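Local coordinates for protein N-acetylglucosamine-6-phosphate deacetylase (Thermotoga maritima, PDB 1O12) that probably removes the acetyl group from N-acetylglucosamine 6-phosphate, a metal-dependent hydrolysis in amino-sugar metabolism, at residues Leu184-Ser189 and Ile222-Ala227. Residues are numbered along the deposited sequence; the frame is centred on the assembly and turned at random.
With FE (Fe (III) ion), chain C.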
ATOM      1  N   LEU A 184       1.149 -16.182  17.401  1.00 31.42           N
ATOM      2  CA  LEU A 184       1.834 -16.564  16.163  1.00 32.42           C
ATOM      3  C   LEU A 184       2.084 -15.334  15.279  1.00 31.17           C
ATOM      4  O   LEU A 184       1.277 -14.421  15.237  1.00 34.07           O
ATOM      5  CB  LEU A 184       1.007 -17.586  15.374  1.00 32.55           C
ATOM      6  CG  LEU A 184       0.924 -18.982  15.993  1.00 32.83           C
ATOM      7  CD1 LEU A 184       0.213 -19.914  15.015  1.00 32.04           C
ATOM      8  CD2 LEU A 184       2.345 -19.498  16.307  1.00 32.29           C
ATOM      9  N   SER A 185       3.198 -15.301  14.574  1.00 30.30           N
ATOM     10  CA  SER A 185       3.487 -14.159  13.715  1.00 31.47           C
ATOM     11  C   SER A 185       4.151 -14.642  12.427  1.00 30.18           C
ATOM     12  O   SER A 185       5.075 -15.450  12.473  1.00 33.92           O
ATOM     13  CB  SER A 185       4.407 -13.146  14.445  1.00 31.33           C
ATOM     14  OG  SER A 185       4.356 -11.846  13.836  1.00 30.32           O
ATOM     15  N   ALA A 186       3.691 -14.156  11.284  1.00 28.37           N
ATOM     16  CA  ALA A 186       4.255 -14.585  10.004  1.00 27.08           C
ATOM     17  C   ALA A 186       5.456 -13.731   9.642  1.00 27.69           C
ATOM     18  O   ALA A 186       5.430 -12.501   9.786  1.00 28.31           O
ATOM     19  CB  ALA A 186       3.198 -14.502   8.906  1.00 21.32           C
ATOM     20  N   GLY A 187       6.509 -14.404   9.183  1.00 29.27           N
ATOM     21  CA  GLY A 187       7.740 -13.748   8.788  1.00 28.62           C
ATOM     22  C   GLY A 187       8.711 -14.761   8.209  1.00 30.64           C
ATOM     23  O   GLY A 187       8.570 -15.971   8.441  1.00 28.13           O
ATOM     24  N   HIS A 188       9.690 -14.263   7.441  1.00 33.47           N
ATOM     25  CA  HIS A 188      10.708 -15.095   6.789  1.00 34.61           C
ATOM     26  C   HIS A 188      10.024 -16.136   5.937  1.00 34.93           C
ATOM     27  O   HIS A 188      10.282 -17.320   6.059  1.00 36.75           O
ATOM     28  CB  HIS A 188      11.572 -15.753   7.852  1.00 36.97           C
ATOM     29  CG  HIS A 188      12.377 -14.774   8.639  1.00 41.64           C
ATOM     30  ND1 HIS A 188      13.459 -14.098   8.102  1.00 41.75           N
ATOM     31  CD2 HIS A 188      12.244 -14.325   9.911  1.00 42.04           C
ATOM     32  CE1 HIS A 188      13.961 -13.282   9.013  1.00 42.92           C
ATOM     33  NE2 HIS A 188      13.243 -13.400  10.120  1.00 43.34           N
ATOM     34  N   SER A 189       9.151 -15.670   5.060  1.00 35.67           N
ATOM     35  CA  SER A 189       8.359 -16.553   4.233  1.00 35.89           C
ATOM     36  C   SER A 189       8.162 -16.083   2.804  1.00 35.86           C
ATOM     37  O   SER A 189       8.296 -14.897   2.503  1.00 35.72           O
ATOM     38  CB  SER A 189       6.996 -16.710   4.908  1.00 35.87           C
ATOM     39  OG  SER A 189       5.946 -16.869   3.972  1.00 36.40           O
ATOM     40  N   ILE A 222      -0.209 -10.694  -4.440  1.00 37.95           N
ATOM     41  CA  ILE A 222       0.165  -9.672  -3.485  1.00 37.56           C
ATOM     42  C   ILE A 222       0.951 -10.233  -2.311  1.00 37.49           C
ATOM     43  O   ILE A 222       1.646  -9.485  -1.600  1.00 36.92           O
ATOM     44  CB  ILE A 222      -1.079  -8.853  -3.010  1.00 36.91           C
ATOM     45  CG1 ILE A 222      -2.048  -9.723  -2.227  1.00 36.27           C
ATOM     46  CG2 ILE A 222      -1.794  -8.263  -4.229  1.00 35.63           C
ATOM     47  CD1 ILE A 222      -3.163  -8.915  -1.604  1.00 37.51           C
ATOM     48  N   GLY A 223       0.870 -11.554  -2.140  1.00 37.26           N
ATOM     49  CA  GLY A 223       1.602 -12.241  -1.083  1.00 37.97           C
ATOM     50  C   GLY A 223       1.347 -11.776   0.347  1.00 39.19           C
ATOM     51  O   GLY A 223       0.359 -11.070   0.644  1.00 38.47           O
ATOM     52  N   ILE A 224       2.239 -12.187   1.246  1.00 39.05           N
ATOM     53  CA  ILE A 224       2.119 -11.810   2.655  1.00 39.09           C
ATOM     54  C   ILE A 224       2.201 -10.297   2.809  1.00 36.68           C
ATOM     55  O   ILE A 224       1.523  -9.716   3.644  1.00 37.90           O
ATOM     56  CB  ILE A 224       3.250 -12.441   3.546  1.00 39.84           C
ATOM     57  CG1 ILE A 224       3.055 -13.944   3.693  1.00 39.77           C
ATOM     58  CG2 ILE A 224       3.219 -11.809   4.943  1.00 40.30           C
ATOM     59  CD1 ILE A 224       3.610 -14.488   5.009  1.00 38.30           C
ATOM     60  N   THR A 225       3.058  -9.671   2.016  1.00 35.71           N
ATOM     61  CA  THR A 225       3.235  -8.222   2.073  1.00 35.24           C
ATOM     62  C   THR A 225       1.921  -7.546   1.746  1.00 34.69           C
ATOM     63  O   THR A 225       1.556  -6.549   2.362  1.00 35.94           O
ATOM     64  CB  THR A 225       4.293  -7.782   1.057  1.00 34.58           C
ATOM     65  OG1 THR A 225       5.459  -8.586   1.258  1.00 36.13           O
ATOM     66  CG2 THR A 225       4.622  -6.309   1.192  1.00 30.59           C
ATOM     67  N   GLY A 226       1.220  -8.109   0.768  1.00 34.17           N
ATOM     68  CA  GLY A 226      -0.052  -7.562   0.345  1.00 33.39           C
ATOM     69  C   GLY A 226      -1.129  -7.831   1.364  1.00 32.72           C
ATOM     70  O   GLY A 226      -2.000  -6.989   1.602  1.00 33.81           O
ATOM     71  N   ALA A 227      -1.079  -9.012   1.963  1.00 31.45           N
ATOM     72  CA  ALA A 227      -2.032  -9.365   3.003  1.00 30.75           C
ATOM     73  C   ALA A 227      -1.803  -8.383   4.134  1.00 30.75           C
ATOM     74  O   ALA A 227      -2.749  -7.798   4.655  1.00 31.41           O
ATOM     75  CB  ALA A 227      -1.791 -10.780   3.492  1.00 30.34           C
TER
HETATM   76 FE    FE C 401      14.361 -11.900  11.333  0.97 67.19          FE
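Ile224, near the start of helix 223-230, meets Ala186, the last residue of strand 183-186, and Ser189 in the loop that follows, part of the TIM-barrel fold of the amidohydrolase family. The apolar part rests on one methyl: Ile224 CD1 lies 3.9 Å from Ala186 CB, and both CA–CB bonds are directed at the opposing segment. With chi1 at -70°, CG1 is anti to the carbonyl carbon, and the extended chi2 of -151° carries CD1 forward to the strand end. Phe196 of helix 193-200 and Leu214 also touch Ile224. The two backbones stay apart, the nearest CA atoms, of Ser189 and Ile224, being 8.0 Å from each other, and the buried surface is 116 Å².

The second approach is van der Waals contact with a polar atom, Ser189 OG to Ile224 CD1 at 3.5 Å. The polar needs of that hydroxyl are met elsewhere, by hydrogen bonds with Glu167 and with the backbone N of Ala191.

His188, between the two touching residues, belongs to the metal site, and its CA–CB bond points away from segment 222-227; Glu127 and His209 are the other protein ligands of the iron(III) ion, and His188 ND1 is hydrogen-bonded to Lys135 O while NE2 binds the iron at 2.2 Å.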